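Ulp1-like SUMO protease (Chaetomium thermophilum, PDB 6DG4) probably cleaves SUMO from modified proteins, acting through this catalytic domain as a thiol protease of the C48 (Ulp1-like) family. Local coordinates at residues Phe70-Tyr75 with Thr208-Leu213; Ala120-Ile125 with Phe175-Gln180; Ile128-Cys133 with Thr139-Arg144; Arg148-Leu153 with Ala167-Leu172; Leu172-Phe175 with Gln180-Glu183. All coordinates share one frame; numbering follows the deposited sequence.

Interaction 1. Residues Phe70-Tyr75 with Thr208-Leu213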
# COMPACT_ATOMS: atom_id res chain seq x y z
N PHE A 70 -3.40 -0.85 -4.74
CA PHE A 70 -3.38 -1.45 -6.07
C PHE A 70 -2.89 -0.46 -7.12
O PHE A 70 -2.17 -0.84 -8.05
CB PHE A 70 -4.77 -2.00 -6.43
CG PHE A 70 -4.99 -3.44 -6.02
CD1 PHE A 70 -4.66 -3.88 -4.75
CD2 PHE A 70 -5.55 -4.33 -6.90
CE1 PHE A 70 -4.85 -5.21 -4.38
CE2 PHE A 70 -5.75 -5.65 -6.54
CZ PHE A 70 -5.41 -6.09 -5.28
N TYR A 71 -3.26 0.82 -6.98
CA TYR A 71 -2.78 1.82 -7.93
C TYR A 71 -1.27 2.06 -7.80
O TYR A 71 -0.62 2.35 -8.81
CB TYR A 71 -3.54 3.14 -7.77
CG TYR A 71 -4.90 3.19 -8.45
CD1 TYR A 71 -5.07 2.72 -9.74
CD2 TYR A 71 -6.00 3.72 -7.80
CE1 TYR A 71 -6.30 2.77 -10.36
CE2 TYR A 71 -7.24 3.78 -8.42
CZ TYR A 71 -7.38 3.30 -9.70
OH TYR A 71 -8.61 3.34 -10.33
N ILE A 72 -0.71 1.95 -6.59
CA ILE A 72 0.74 2.04 -6.43
C ILE A 72 1.42 0.95 -7.25
O ILE A 72 2.34 1.20 -8.03
CB ILE A 72 1.14 1.92 -4.95
CG1 ILE A 72 0.49 3.02 -4.11
CG2 ILE A 72 2.66 1.97 -4.79
CD1 ILE A 72 0.67 2.81 -2.61
N ALA A 73 0.97 -0.29 -7.04
CA ALA A 73 1.57 -1.41 -7.75
C ALA A 73 1.44 -1.24 -9.25
O ALA A 73 2.39 -1.50 -10.00
CB ALA A 73 0.92 -2.72 -7.30
N ASP A 74 0.28 -0.79 -9.71
CA ASP A 74 0.08 -0.65 -11.15
C ASP A 74 0.97 0.45 -11.73
O ASP A 74 1.45 0.33 -12.86
CB ASP A 74 -1.38 -0.38 -11.46
CG ASP A 74 -1.71 -0.67 -12.90
OD1 ASP A 74 -1.52 -1.82 -13.33
OD2 ASP A 74 -2.15 0.26 -13.59
N TYR A 75 1.20 1.53 -10.98
CA TYR A 75 2.15 2.54 -11.42
C TYR A 75 3.52 1.90 -11.70
O TYR A 75 4.12 2.12 -12.75
CB TYR A 75 2.29 3.70 -10.42
CG TYR A 75 3.49 4.53 -10.79
CD1 TYR A 75 3.41 5.52 -11.77
CD2 TYR A 75 4.74 4.25 -10.24
CE1 TYR A 75 4.54 6.22 -12.16
CE2 TYR A 75 5.86 4.94 -10.62
CZ TYR A 75 5.76 5.91 -11.58
OH TYR A 75 6.90 6.57 -11.95
N THR A 208 0.69 5.69 2.61
CA THR A 208 1.82 6.56 2.30
C THR A 208 3.13 5.78 2.41
O THR A 208 4.04 5.97 1.59
CB THR A 208 1.80 7.78 3.22
OG1 THR A 208 0.55 8.47 3.07
CG2 THR A 208 2.91 8.75 2.85
N ASN A 209 3.25 4.91 3.41
CA ASN A 209 4.42 4.05 3.51
C ASN A 209 4.52 3.11 2.31
O ASN A 209 5.62 2.79 1.85
CB ASN A 209 4.40 3.26 4.82
CG ASN A 209 4.73 4.13 6.01
OD1 ASN A 209 5.39 5.17 5.87
ND2 ASN A 209 4.28 3.73 7.18
N ALA A 210 3.37 2.65 1.80
CA ALA A 210 3.38 1.81 0.61
C ALA A 210 3.87 2.57 -0.61
O ALA A 210 4.64 2.03 -1.42
CB ALA A 210 1.99 1.21 0.38
N ILE A 211 3.46 3.84 -0.77
CA ILE A 211 3.98 4.65 -1.86
C ILE A 211 5.49 4.74 -1.75
O ILE A 211 6.22 4.52 -2.72
CB ILE A 211 3.36 6.06 -1.85
CG1 ILE A 211 1.86 6.03 -2.12
CG2 ILE A 211 4.07 6.95 -2.88
CD1 ILE A 211 1.18 7.39 -1.94
N CYS A 212 5.99 5.06 -0.56
CA CYS A 212 7.42 5.23 -0.37
C CYS A 212 8.18 3.94 -0.66
O CYS A 212 9.13 3.93 -1.45
CB CYS A 212 7.70 5.74 1.04
SG CYS A 212 7.18 7.46 1.32
N LEU A 213 7.79 2.84 -0.03
CA LEU A 213 8.54 1.60 -0.22
C LEU A 213 8.50 1.15 -1.68
O LEU A 213 9.51 0.70 -2.22
CB LEU A 213 8.06 0.52 0.73
CG LEU A 213 8.84 0.42 2.04
CD1 LEU A 213 10.20 -0.23 1.81
CD2 LEU A 213 8.99 1.79 2.70
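Ile72 alone of segment 70-75 meets segment 208-213, touching Ala210 and Ile211 in a buried contact between two helices of the Ulp1-like (C48) catalytic domain. At the start of segment 208-213 Thr208 turns its side chain away from Ile72; its OG1 is hydrogen-bonded to Val204 O one turn earlier and to Gln231 NE2. Asn209 also points away and gives its OD1 to Tyr223 OH. Ala210 is the first residue to face Ile72. Its CB lies 3.6 Å from Ile72 CD1, and the small methyl lets the isoleucine reach the helix backbone. Ile72 CD1 comes within 3.5 Å of Ile211 N, while Ile72 CG2 passes 3.9 Å from Ala210 O. Ile211 presents CG1 rather than its terminal methyl. The gap from Ile72 CD1 to Ile211 CG1, 3.5 Å, is shorter than a usual van der Waals contact, a sign of close packing, and the two side chains cross at about a right angle. The torsions of Ile72 explain the reach: CG1 stands beside the backbone N (chi1 -59°) and the chain runs on extended (chi2 171°), so that CD1 leads and CG2 follows along the flank. Farther on, Cys212 faces away and its N bonds to Thr208 O at 3.0 Å, a regular helical bond. Ile72 also touches Ala214 one turn beyond Ala210, and Tyr75 touches Leu215. Helix 228-241 touches both helices, Tyr71 on Leu239 and Ile211 on Gln231. Both 62-80 and 202-215 pack against one face of the central sheet at Leu129, with Leu140 against Ala210.

Interaction 2. Residues Ala120-Ile125 with Phe175-Gln180; sequences ANFLDI and FVLEDQ
The chi1 of Phe122 (-172°) swings the ring away from its own N and across to Val176 and Leu177, and Val176 meets it with CG1, the branch anti to N (174°). The contact joins the irregular segment leading to strand 127-134 to the C-terminal end of helix 163-177, the helix of a beta-alpha-beta unit in this C48 peptidase domain. Val176 CG1 lies 3.8 Å from Phe122 CD1, and on the same side of the ring plane, but toward the other ring edge, Leu177 CD2 comes equally near, 3.8 Å, to Phe122 CD2. Both aliphatic groups approach the ring obliquely, and Leu177 CD1 extends the touch along that side, 4.0 Å from Phe122 CE2. Val117 and Trp186 also pack on this ring. A serine in place of Phe122 would lack the ring, and a gap would probably open beside Val176 and Leu177, leaving the helix end poorly joined to the loop. Just past the apolar patch the helix stops: Glu178 leaves helical geometry with positive phi (56°), and Gln180 N turns back to Leu177 O at 2.9 Å. Two acidic side chains of this turn, Glu178 and Asp179, form salt bridges with Lys119 NZ. Gln180 NE2 meets Asp179 OD1 at 3.2 Å from above the carboxylate plane. At the partly exposed margin, Leu123 CD2 stands 4.2 Å from Leu177 CD1.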
# COMPACT_ATOMS: atom_id res chain seq x y z
N ALA A 120 7.95 -19.51 -9.57
CA ALA A 120 8.82 -19.25 -10.72
C ALA A 120 9.24 -17.79 -10.82
O ALA A 120 10.35 -17.50 -11.27
CB ALA A 120 8.13 -19.68 -12.01
N ASN A 121 8.37 -16.85 -10.44
CA ASN A 121 8.68 -15.43 -10.59
C ASN A 121 8.93 -14.72 -9.27
O ASN A 121 9.20 -13.51 -9.28
CB ASN A 121 7.56 -14.71 -11.37
CG ASN A 121 6.30 -14.55 -10.55
OD1 ASN A 121 5.74 -15.53 -10.07
ND2 ASN A 121 5.84 -13.31 -10.39
N PHE A 122 8.88 -15.43 -8.15
CA PHE A 122 8.93 -14.78 -6.84
C PHE A 122 10.14 -13.85 -6.70
O PHE A 122 9.99 -12.69 -6.32
CB PHE A 122 8.93 -15.83 -5.73
CG PHE A 122 8.79 -15.26 -4.36
CD1 PHE A 122 7.55 -14.91 -3.87
CD2 PHE A 122 9.90 -15.05 -3.56
CE1 PHE A 122 7.41 -14.37 -2.61
CE2 PHE A 122 9.77 -14.51 -2.30
CZ PHE A 122 8.52 -14.17 -1.83
N LEU A 123 11.34 -14.36 -6.98
CA LEU A 123 12.54 -13.55 -6.82
C LEU A 123 12.65 -12.43 -7.84
O LEU A 123 13.47 -11.52 -7.65
CB LEU A 123 13.79 -14.43 -6.85
CG LEU A 123 13.89 -15.47 -5.74
CD1 LEU A 123 15.15 -16.30 -5.90
CD2 LEU A 123 13.87 -14.82 -4.37
N ASP A 124 11.85 -12.46 -8.91
CA ASP A 124 11.81 -11.39 -9.90
C ASP A 124 10.94 -10.22 -9.45
O ASP A 124 11.03 -9.14 -10.03
CB ASP A 124 11.27 -11.96 -11.22
CG ASP A 124 11.16 -10.91 -12.32
OD1 ASP A 124 12.20 -10.39 -12.76
OD2 ASP A 124 10.02 -10.64 -12.78
N ILE A 125 10.10 -10.41 -8.44
CA ILE A 125 9.30 -9.31 -7.90
C ILE A 125 10.20 -8.42 -7.06
O ILE A 125 11.03 -8.92 -6.28
CB ILE A 125 8.16 -9.89 -7.05
CG1 ILE A 125 7.28 -10.84 -7.87
CG2 ILE A 125 7.32 -8.77 -6.45
CD1 ILE A 125 6.27 -11.62 -7.03
N PHE A 175 7.14 -21.05 2.25
CA PHE A 175 6.14 -21.87 1.59
C PHE A 175 6.19 -21.69 0.08
O PHE A 175 6.10 -22.67 -0.67
CB PHE A 175 4.75 -21.49 2.10
CG PHE A 175 3.65 -22.19 1.36
CD1 PHE A 175 3.27 -23.46 1.72
CD2 PHE A 175 3.02 -21.58 0.29
CE1 PHE A 175 2.26 -24.12 1.03
CE2 PHE A 175 2.01 -22.22 -0.40
CZ PHE A 175 1.64 -23.50 -0.04
N VAL A 176 6.31 -20.45 -0.39
CA VAL A 176 6.32 -20.20 -1.83
C VAL A 176 7.59 -20.76 -2.48
O VAL A 176 7.55 -21.39 -3.53
CB VAL A 176 6.15 -18.70 -2.13
CG1 VAL A 176 6.31 -18.44 -3.61
CG2 VAL A 176 4.78 -18.22 -1.64
N LEU A 177 8.75 -20.50 -1.86
CA LEU A 177 10.02 -20.80 -2.51
C LEU A 177 10.44 -22.26 -2.41
O LEU A 177 11.24 -22.71 -3.24
CB LEU A 177 11.14 -19.92 -1.95
CG LEU A 177 11.16 -18.49 -2.50
CD1 LEU A 177 12.22 -17.66 -1.80
CD2 LEU A 177 11.41 -18.51 -4.01
N GLU A 178 9.93 -23.01 -1.43
CA GLU A 178 10.20 -24.46 -1.32
C GLU A 178 11.70 -24.70 -1.28
O GLU A 178 12.39 -24.13 -0.42
CB GLU A 178 9.45 -25.20 -2.44
CG GLU A 178 7.97 -24.97 -2.46
CD GLU A 178 7.28 -25.73 -3.57
OE1 GLU A 178 7.94 -26.17 -4.54
OE2 GLU A 178 6.05 -25.89 -3.48
N ASP A 179 12.26 -25.54 -2.16
CA ASP A 179 13.68 -25.85 -2.15
C ASP A 179 14.55 -24.68 -2.57
O ASP A 179 15.78 -24.80 -2.50
CB ASP A 179 13.98 -27.08 -3.02
CG ASP A 179 13.59 -26.90 -4.49
OD1 ASP A 179 12.91 -25.92 -4.83
OD2 ASP A 179 13.94 -27.79 -5.30
N GLN A 180 13.96 -23.57 -3.00
CA GLN A 180 14.72 -22.36 -3.30
C GLN A 180 14.83 -21.42 -2.10
O GLN A 180 15.44 -20.35 -2.22
CB GLN A 180 14.10 -21.63 -4.50
CG GLN A 180 13.91 -22.50 -5.73
CD GLN A 180 15.21 -23.09 -6.24
OE1 GLN A 180 16.18 -22.37 -6.48
NE2 GLN A 180 15.24 -24.41 -6.40

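Interaction 3. Residues Ile128-Cys133 with Thr139-Arg144; sequences ILIPIC and TLAVIR
Ile132 O is held by two donors: Thr139 N reaches it at 2.8 Å in the carbonyl plane (N-H...O 166°), and a water donates a longer bond of 3.3 Å to the same Ile132 O. That water also pairs with Thr139 OG1 at 2.7 Å. The threonine hydroxyl sits between its own backbone N and carbonyl carbon (chi1 61°), and its protein partner is His152 NE2 of the next strand. From this end the two strands form an antiparallel hairpin, with segment axes 151° apart. Ile132-Thr139, Ile130-Ala141 and Ile128-Ile143 are hydrogen-bonded pairs, each with two N-H...O bonds, among them Ile128 N to Ile143 O at 2.8 Å. Between them lie the non-hydrogen-bonded pairs Leu129-Val142 and Pro131-Leu140; here Val142 CA makes a C-H...O contact of 3.3 Å with Ile128 O. On the face of Ile128, Ile130 and Ile132, the Ile132 CD1 methyl reaches Ala141 CB (3.7 Å), and Ile130 CD1 meets Ile143 CD1 at 4.0 Å; helix 163-177 packs there. Leu129 CD2 and Val142 CG2, 4.2 Å apart, belong to the other face, where helix 62-80 touches Leu129 and Pro131. The chemistry implies a sheet interior: the three hydrogen-bonded pairs satisfy each other's backbone, Leu129 bonds to Thr90 and Phe92, Leu140 and Val142 to strand 149-153, and both faces are mostly apolar and packed on helices, the Thr139 hydroxyl with its water being the polar exception.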
# COMPACT_ATOMS: atom_id res chain seq x y z
N ILE A 128 6.33 -6.63 -2.64
CA ILE A 128 5.04 -7.23 -2.33
C ILE A 128 4.43 -6.43 -1.18
O ILE A 128 5.01 -6.37 -0.09
CB ILE A 128 5.16 -8.71 -1.97
CG1 ILE A 128 5.80 -9.50 -3.12
CG2 ILE A 128 3.80 -9.29 -1.59
CD1 ILE A 128 6.11 -10.95 -2.77
N LEU A 129 3.27 -5.83 -1.42
CA LEU A 129 2.59 -4.98 -0.45
C LEU A 129 1.42 -5.75 0.16
O LEU A 129 0.50 -6.16 -0.56
CB LEU A 129 2.08 -3.72 -1.14
CG LEU A 129 3.14 -2.84 -1.81
CD1 LEU A 129 2.46 -1.75 -2.65
CD2 LEU A 129 4.08 -2.21 -0.79
N ILE A 130 1.45 -5.94 1.47
CA ILE A 130 0.43 -6.70 2.19
C ILE A 130 -0.18 -5.80 3.25
O ILE A 130 0.42 -5.55 4.30
CB ILE A 130 1.02 -7.98 2.82
CG1 ILE A 130 1.59 -8.90 1.74
CG2 ILE A 130 -0.03 -8.71 3.64
CD1 ILE A 130 2.46 -10.02 2.28
N PRO A 131 -1.37 -5.26 3.00
CA PRO A 131 -2.04 -4.46 4.03
C PRO A 131 -2.60 -5.36 5.13
O PRO A 131 -3.24 -6.38 4.85
CB PRO A 131 -3.18 -3.75 3.27
CG PRO A 131 -3.04 -4.14 1.84
CD PRO A 131 -2.18 -5.36 1.78
N ILE A 132 -2.35 -4.98 6.38
CA ILE A 132 -2.71 -5.78 7.54
C ILE A 132 -3.61 -4.95 8.43
O ILE A 132 -3.25 -3.83 8.81
CB ILE A 132 -1.45 -6.21 8.32
CG1 ILE A 132 -0.61 -7.18 7.49
CG2 ILE A 132 -1.85 -6.83 9.66
CD1 ILE A 132 0.70 -7.58 8.13
N CYS A 133 -4.77 -5.49 8.78
CA CYS A 133 -5.67 -4.83 9.72
C CYS A 133 -5.93 -5.77 10.89
O CYS A 133 -6.53 -6.84 10.72
CB CYS A 133 -6.98 -4.45 9.05
SG CYS A 133 -7.98 -3.34 10.07
N THR A 139 -1.58 -1.58 9.28
CA THR A 139 -0.14 -1.53 9.10
C THR A 139 0.17 -2.15 7.75
O THR A 139 -0.72 -2.64 7.05
CB THR A 139 0.58 -2.28 10.23
OG1 THR A 139 0.19 -3.66 10.24
CG2 THR A 139 0.29 -1.64 11.58
N LEU A 140 1.45 -2.13 7.37
CA LEU A 140 1.89 -2.55 6.05
C LEU A 140 3.02 -3.55 6.20
O LEU A 140 4.07 -3.23 6.75
CB LEU A 140 2.39 -1.36 5.24
CG LEU A 140 2.83 -1.69 3.82
CD1 LEU A 140 1.63 -2.06 2.95
CD2 LEU A 140 3.62 -0.53 3.21
N ALA A 141 2.82 -4.76 5.67
CA ALA A 141 3.93 -5.69 5.50
C ALA A 141 4.47 -5.51 4.08
O ALA A 141 3.71 -5.30 3.13
CB ALA A 141 3.47 -7.13 5.72
N VAL A 142 5.79 -5.59 3.96
CA VAL A 142 6.46 -5.43 2.68
C VAL A 142 7.49 -6.54 2.56
O VAL A 142 8.39 -6.65 3.40
CB VAL A 142 7.14 -4.05 2.55
CG1 VAL A 142 7.78 -3.89 1.16
CG2 VAL A 142 6.15 -2.93 2.81
N ILE A 143 7.35 -7.36 1.53
CA ILE A 143 8.37 -8.34 1.19
C ILE A 143 9.11 -7.80 -0.02
O ILE A 143 8.49 -7.32 -0.98
CB ILE A 143 7.75 -9.72 0.91
CG1 ILE A 143 6.97 -10.21 2.13
CG2 ILE A 143 8.84 -10.71 0.53
CD1 ILE A 143 6.14 -11.47 1.88
N ARG A 144 10.44 -7.84 0.03
CA ARG A 144 11.29 -7.36 -1.06
C ARG A 144 12.12 -8.54 -1.53
O ARG A 144 13.23 -8.78 -1.03
CB ARG A 144 12.15 -6.19 -0.59
CG ARG A 144 11.32 -5.02 -0.07
CD ARG A 144 12.20 -3.93 0.50
NE ARG A 144 12.58 -2.95 -0.51
CZ ARG A 144 13.56 -2.07 -0.38
NH1 ARG A 144 14.33 -2.08 0.70
NH2 ARG A 144 13.77 -1.19 -1.35
O HOH W 1 -2.01 -4.12 11.82

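Interaction 4. Residues Arg148-Leu153 with Ala167-Leu172; sequences RTVSHL and AKLLEL
The beta-alpha-beta unit of strand 149-153, helix 163-177 and strand 187-188 packs here through Val150 of the strand against Leu169 and Leu170 of the helix. Val150 CB faces Leu169 CB at 3.9 Å, and these two side chains run past each other in opposite directions. Both methyls of Val150 also reach Leu170, CG1 touching Leu169 CB as well: CG2 of Val150 lies 3.9 Å from Leu170 CG, and CG1 is equally far, 3.9 Å, from Leu170 CD2. This placement follows from chi1 of Val150 (-55°), which sets CG1 beside the backbone N and CG2 between N and the carbonyl carbon. With an alanine here both methyls would be gone, and Leu170 would probably lose its apolar partner on the strand, opening a gap under the helix. In the crossover the helix lies over the sheet, its axis 8.3 Å from that of the strand at closest approach, and their directions differ by 145°, so the chain runs nearly back along the strand before strand 187-188 joins it in parallel. The strand enters through a G1 beta bulge, Arg148 and Thr149 both facing Arg144. The closest approach is Leu169 CD1 to Ser151 O, 3.4 Å. Ser151 itself points to the other side of the strand, where OG is hydrogen-bonded to Val189 O, while Val150 also touches Ile143 on the neighbouring strand and Val173 one turn along the helix.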
# COMPACT_ATOMS: atom_id res chain seq x y z
N ARG A 148 15.80 -10.15 -0.46
CA ARG A 148 15.64 -11.23 0.51
C ARG A 148 15.28 -10.67 1.89
O ARG A 148 15.83 -11.09 2.91
CB ARG A 148 16.86 -12.15 0.57
CG ARG A 148 17.42 -12.61 -0.77
CD ARG A 148 16.50 -13.55 -1.55
NE ARG A 148 17.25 -14.16 -2.64
CZ ARG A 148 17.43 -13.63 -3.84
NH1 ARG A 148 16.87 -12.48 -4.16
NH2 ARG A 148 18.18 -14.26 -4.73
N THR A 149 14.34 -9.73 1.92
CA THR A 149 13.92 -9.16 3.19
C THR A 149 12.40 -9.21 3.35
O THR A 149 11.65 -9.18 2.37
CB THR A 149 14.39 -7.71 3.40
OG1 THR A 149 13.80 -6.84 2.42
CG2 THR A 149 15.90 -7.63 3.33
N VAL A 150 11.98 -9.27 4.61
CA VAL A 150 10.60 -9.02 4.99
C VAL A 150 10.60 -7.87 5.99
O VAL A 150 11.55 -7.70 6.77
CB VAL A 150 9.91 -10.26 5.59
CG1 VAL A 150 10.00 -11.45 4.63
CG2 VAL A 150 10.49 -10.61 6.96
N SER A 151 9.52 -7.09 5.97
CA SER A 151 9.39 -5.96 6.86
C SER A 151 7.94 -5.78 7.26
O SER A 151 7.02 -6.14 6.52
CB SER A 151 9.86 -4.65 6.21
OG SER A 151 11.20 -4.74 5.75
N HIS A 152 7.74 -5.20 8.43
CA HIS A 152 6.43 -4.80 8.91
C HIS A 152 6.54 -3.37 9.39
O HIS A 152 7.29 -3.08 10.32
CB HIS A 152 5.99 -5.72 10.06
CG HIS A 152 4.65 -5.38 10.62
ND1 HIS A 152 4.40 -5.36 11.97
CD2 HIS A 152 3.49 -5.03 10.02
CE1 HIS A 152 3.14 -5.03 12.18
NE2 HIS A 152 2.56 -4.82 11.01
N LEU A 153 5.81 -2.46 8.73
CA LEU A 153 5.86 -1.04 9.04
C LEU A 153 4.60 -0.68 9.83
O LEU A 153 3.49 -0.68 9.28
CB LEU A 153 5.97 -0.18 7.79
CG LEU A 153 7.35 -0.17 7.12
CD1 LEU A 153 7.60 -1.45 6.34
CD2 LEU A 153 7.52 1.05 6.23
N ALA A 167 7.73 -13.16 11.53
CA ALA A 167 7.84 -14.61 11.44
C ALA A 167 6.82 -15.18 10.47
O ALA A 167 7.12 -16.12 9.71
CB ALA A 167 7.68 -15.23 12.82
N LYS A 168 5.59 -14.65 10.47
CA LYS A 168 4.57 -15.13 9.54
C LYS A 168 4.94 -14.81 8.10
O LYS A 168 4.68 -15.60 7.19
CB LYS A 168 3.22 -14.53 9.91
CG LYS A 168 2.64 -15.17 11.16
CD LYS A 168 1.32 -14.55 11.55
CE LYS A 168 0.82 -15.15 12.86
NZ LYS A 168 0.59 -16.61 12.75
N LEU A 169 5.56 -13.65 7.87
CA LEU A 169 6.01 -13.32 6.53
C LEU A 169 7.09 -14.30 6.06
O LEU A 169 7.07 -14.73 4.90
CB LEU A 169 6.53 -11.88 6.49
CG LEU A 169 5.49 -10.79 6.78
CD1 LEU A 169 6.17 -9.43 6.79
CD2 LEU A 169 4.35 -10.83 5.77
N LEU A 170 8.04 -14.64 6.92
CA LEU A 170 9.08 -15.59 6.53
C LEU A 170 8.51 -16.98 6.30
O LEU A 170 8.98 -17.70 5.41
CB LEU A 170 10.20 -15.62 7.57
CG LEU A 170 11.09 -14.37 7.55
CD1 LEU A 170 11.92 -14.29 8.82
CD2 LEU A 170 12.01 -14.37 6.35
N GLU A 171 7.49 -17.38 7.07
CA GLU A 171 6.83 -18.65 6.81
C GLU A 171 6.19 -18.65 5.43
O GLU A 171 6.25 -19.65 4.70
CB GLU A 171 5.80 -18.94 7.90
CG GLU A 171 6.42 -19.25 9.26
CD GLU A 171 5.41 -19.25 10.41
OE1 GLU A 171 4.23 -18.90 10.19
OE2 GLU A 171 5.82 -19.60 11.54
N LEU A 172 5.58 -17.53 5.04
CA LEU A 172 4.97 -17.42 3.72
C LEU A 172 6.03 -17.53 2.63
O LEU A 172 5.84 -18.24 1.63
CB LEU A 172 4.23 -16.08 3.61
CG LEU A 172 3.63 -15.73 2.25
CD1 LEU A 172 2.55 -16.72 1.85
CD2 LEU A 172 3.07 -14.32 2.29

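Interaction 5. Residues Leu172-Phe175 with Gln180-Glu183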
# COMPACT_ATOMS: atom_id res chain seq x y z
N LEU A 172 5.58 -17.53 5.04
CA LEU A 172 4.97 -17.42 3.72
C LEU A 172 6.03 -17.53 2.63
O LEU A 172 5.84 -18.24 1.63
CB LEU A 172 4.23 -16.08 3.61
CG LEU A 172 3.63 -15.73 2.25
CD1 LEU A 172 2.55 -16.72 1.85
CD2 LEU A 172 3.07 -14.32 2.29
N VAL A 173 7.15 -16.82 2.79
CA VAL A 173 8.23 -16.87 1.81
C VAL A 173 8.73 -18.30 1.65
O VAL A 173 8.92 -18.79 0.53
CB VAL A 173 9.36 -15.90 2.21
CG1 VAL A 173 10.57 -16.08 1.31
CG2 VAL A 173 8.87 -14.45 2.16
N LYS A 174 8.97 -18.99 2.77
CA LYS A 174 9.44 -20.37 2.73
C LYS A 174 8.44 -21.27 2.01
O LYS A 174 8.83 -22.13 1.21
CB LYS A 174 9.66 -20.86 4.16
CG LYS A 174 10.08 -22.32 4.25
CD LYS A 174 10.49 -22.66 5.66
CE LYS A 174 11.02 -24.08 5.74
NZ LYS A 174 11.76 -24.31 7.01
N PHE A 175 7.14 -21.05 2.25
CA PHE A 175 6.14 -21.87 1.59
C PHE A 175 6.19 -21.69 0.08
O PHE A 175 6.10 -22.67 -0.67
CB PHE A 175 4.75 -21.49 2.10
CG PHE A 175 3.65 -22.19 1.36
CD1 PHE A 175 3.27 -23.46 1.72
CD2 PHE A 175 3.02 -21.58 0.29
CE1 PHE A 175 2.26 -24.12 1.03
CE2 PHE A 175 2.01 -22.22 -0.40
CZ PHE A 175 1.64 -23.50 -0.04
N GLN A 180 13.96 -23.57 -3.00
CA GLN A 180 14.72 -22.36 -3.30
C GLN A 180 14.83 -21.42 -2.10
O GLN A 180 15.44 -20.35 -2.22
CB GLN A 180 14.10 -21.63 -4.50
CG GLN A 180 13.91 -22.50 -5.73
CD GLN A 180 15.21 -23.09 -6.24
OE1 GLN A 180 16.18 -22.37 -6.48
NE2 GLN A 180 15.24 -24.41 -6.40
N PHE A 181 14.26 -21.79 -0.96
CA PHE A 181 14.36 -20.98 0.25
C PHE A 181 15.67 -21.25 0.97
O PHE A 181 15.94 -22.38 1.39
CB PHE A 181 13.19 -21.27 1.19
CG PHE A 181 13.16 -20.40 2.41
CD1 PHE A 181 12.94 -19.03 2.30
CD2 PHE A 181 13.36 -20.94 3.67
CE1 PHE A 181 12.92 -18.23 3.42
CE2 PHE A 181 13.33 -20.14 4.79
CZ PHE A 181 13.11 -18.78 4.66
N VAL A 182 16.47 -20.20 1.16
CA VAL A 182 17.76 -20.27 1.83
C VAL A 182 17.62 -19.42 3.09
O VAL A 182 17.77 -18.19 3.03
CB VAL A 182 18.90 -19.78 0.94
CG1 VAL A 182 20.23 -19.91 1.66
CG2 VAL A 182 18.92 -20.55 -0.36
N GLU A 183 17.31 -20.07 4.22
CA GLU A 183 16.78 -19.36 5.37
C GLU A 183 17.75 -18.29 5.88
O GLU A 183 17.32 -17.20 6.26
CB GLU A 183 16.44 -20.34 6.50
CG GLU A 183 17.64 -21.11 7.06
CD GLU A 183 17.25 -22.16 8.09
OE1 GLU A 183 16.04 -22.36 8.32
OE2 GLU A 183 18.17 -22.78 8.67
O HOH W 2 13.51 -22.03 8.07
O HOH W 3 14.95 -23.96 5.64
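The Phe181 ring carries Lys174 on one face and its own chain on the other: Lys174 CB sits 3.7 Å above the plane over the centre, and Glu183 N lies 4.0 Å from the plane on the opposite face of Phe181, shifted toward the rim. A water is at the ring edge, in plane. The Lys174 contact is a CH-pi interaction, CB being only 12° off the ring normal. Fully extended from chi1 (177°) onward, the lysine carries its methylenes across the ring, and CG of Lys174 comes 3.6 Å from Phe181 CD2. Val173 CG1 approaches obliquely, 3.8 Å from Phe181 CE1, and the Trp186 ring also meets that of Phe181 with planes at about 30°. Beyond the ring, Lys174 NZ and Glu183 OE1 are 4.9 Å apart and do not touch. The edge water links them, accepting from Lys174 NZ at 3.1 Å and donating to Glu183 OE1 at 2.6 Å; a second water makes weak bonds to both. The loop after helix 163-177 turns back so that Phe181 lies against the helix near its C-terminal end, before the chain reaches strand 187-188 of the beta-alpha-beta unit.

Overall arrangement
Interactions 1 and 3 lie near the middle of the domain, whereas 2, 4 and 5 gather along helix 163-177; 2 and 4 are buried, 5 is partly exposed. The hairpin of interaction 3 alone is held across its segments by regular backbone bonds. Its faces serve two layers: Leu140 CD2 packs 3.5 Å from Ala210 N of interaction 1, while Ile143 CD1 meets Val173 CG2, 4.0 Å away, in interaction 5. Interaction 4 extends the same sheet by one strand: the strands of 3 and 4 are neighbours, with a probable backbone bond between Leu140 O and Leu153 N. Interactions 1, 2 and 4 are aliphatic or aromatic packing; interaction 5, at the surface, adds a water-linked charge pair.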